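Local coordinates for protein packaging enzyme P4 (Pseudomonas phage phi13, PDB 4BLP) that probably hydrolyses NTP to drive RNA packaging, as a hexameric RecA-like helicase motor of a cystovirus, at residues Phe68-Ile73 / Thr240-Ile245. Numbering follows the deposited sequence.
Sequences FAVGSI and TSLNNI
Ile245 lays its CG1 branch squarely over one face of the Phe68 ring: CG1 sits 3.7 Å from the ring centroid and 4° off its normal, a CH-pi contact. Its CD1 reaches Phe68 CD1 at 3.6 Å. The Phe68 side chain leaves the strand toward helix 233-248, and chi1 of 63° then swings the ring aside, so that a face rather than its end meets Ile245. Leu242, about one helical turn earlier, brings an apolar isobutyl group suited to a buried spot: its CD2 methyl touches both Phe68 CE2, obliquely at 4.0 Å, and Val70 CG1, and its CG adds a second touch on Val70. Leu197 of helix 193-205 also touches both Phe68 and Leu242.

Beside this apolar patch, the short hydroxymethyl of Ser241 puts OG where two waters bridge it to Ala69. Water 1 lies 2.8 Å from Ser241 OG and accepts from Ala69 N; OG is also bonded to Ala237 O, and its one proton can serve only one of these at a time. Water 2 donates to OG and to Ala69 O. Strand 65-70, an outer strand, within this chain, of a small antiparallel sheet, therefore meets this P-loop NTPase helix directly through apolar groups alone, its Ala69 N and O satisfied through water.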
# COMPACT_ATOMS: atom_id res chain seq x y z
N PHE D 68 -23.37 10.76 3.21
CA PHE D 68 -22.26 11.44 2.53
C PHE D 68 -20.96 10.82 3.03
O PHE D 68 -20.98 9.83 3.77
CB PHE D 68 -22.32 12.97 2.76
CG PHE D 68 -22.17 13.46 4.20
CD1 PHE D 68 -23.22 13.34 5.11
CD2 PHE D 68 -21.01 14.11 4.61
CE1 PHE D 68 -23.11 13.86 6.42
CE2 PHE D 68 -20.90 14.63 5.90
CZ PHE D 68 -21.93 14.47 6.81
N ALA D 69 -19.82 11.38 2.59
CA ALA D 69 -18.56 10.80 3.02
C ALA D 69 -17.50 11.85 3.15
O ALA D 69 -17.52 12.83 2.39
CB ALA D 69 -18.11 9.74 1.98
N VAL D 70 -16.55 11.61 4.05
CA VAL D 70 -15.33 12.45 4.11
C VAL D 70 -14.17 11.43 4.01
O VAL D 70 -14.04 10.56 4.87
CB VAL D 70 -15.26 13.40 5.33
CG1 VAL D 70 -16.34 14.50 5.27
CG2 VAL D 70 -15.29 12.67 6.64
N GLY D 71 -13.41 11.48 2.91
CA GLY D 71 -12.43 10.42 2.65
C GLY D 71 -13.17 9.09 2.55
O GLY D 71 -14.25 9.01 1.93
N SER D 72 -12.68 8.08 3.24
CA SER D 72 -13.31 6.76 3.22
C SER D 72 -14.34 6.63 4.37
O SER D 72 -14.89 5.55 4.58
CB SER D 72 -12.24 5.67 3.36
OG SER D 72 -11.60 5.81 4.61
N ILE D 73 -14.59 7.73 5.10
CA ILE D 73 -15.50 7.68 6.26
C ILE D 73 -16.93 7.98 5.81
O ILE D 73 -17.19 9.11 5.41
CB ILE D 73 -15.07 8.72 7.36
CG1 ILE D 73 -13.62 8.50 7.83
CG2 ILE D 73 -16.07 8.70 8.55
CD1 ILE D 73 -12.97 9.81 8.38
N THR D 240 -15.89 20.13 0.20
CA THR D 240 -17.12 20.38 -0.61
C THR D 240 -18.28 19.59 -0.04
O THR D 240 -19.40 20.08 -0.02
CB THR D 240 -16.88 20.03 -2.09
OG1 THR D 240 -15.84 20.92 -2.55
CG2 THR D 240 -18.14 20.21 -2.96
N SER D 241 -18.03 18.36 0.41
CA SER D 241 -19.11 17.55 1.03
C SER D 241 -19.66 18.24 2.28
O SER D 241 -20.89 18.39 2.41
CB SER D 241 -18.61 16.15 1.38
OG SER D 241 -18.31 15.45 0.18
N LEU D 242 -18.76 18.70 3.17
CA LEU D 242 -19.21 19.39 4.38
C LEU D 242 -19.88 20.70 4.02
O LEU D 242 -20.95 21.02 4.56
CB LEU D 242 -17.99 19.65 5.30
CG LEU D 242 -17.37 18.37 5.86
CD1 LEU D 242 -16.06 18.70 6.62
CD2 LEU D 242 -18.39 17.66 6.84
N ASN D 243 -19.31 21.42 3.06
CA ASN D 243 -19.95 22.65 2.59
C ASN D 243 -21.41 22.44 2.15
O ASN D 243 -22.32 23.19 2.52
CB ASN D 243 -19.16 23.21 1.37
CG ASN D 243 -19.73 24.53 0.95
OD1 ASN D 243 -19.39 25.57 1.53
ND2 ASN D 243 -20.60 24.53 -0.09
N ASN D 244 -21.64 21.40 1.34
CA ASN D 244 -22.93 21.18 0.73
C ASN D 244 -23.92 20.61 1.75
O ASN D 244 -25.12 20.82 1.59
CB ASN D 244 -22.80 20.33 -0.52
CG ASN D 244 -22.18 21.12 -1.68
OD1 ASN D 244 -21.87 22.32 -1.55
ND2 ASN D 244 -21.97 20.48 -2.83
N ILE D 245 -23.46 19.90 2.77
CA ILE D 245 -24.38 19.45 3.84
C ILE D 245 -24.86 20.72 4.57
O ILE D 245 -26.06 20.88 4.83
CB ILE D 245 -23.67 18.46 4.83
CG1 ILE D 245 -23.50 17.09 4.16
CG2 ILE D 245 -24.40 18.40 6.21
CD1 ILE D 245 -24.87 16.31 3.88
O HOH W 1 -19.91 13.13 0.30
O HOH W 2 -16.00 13.78 0.33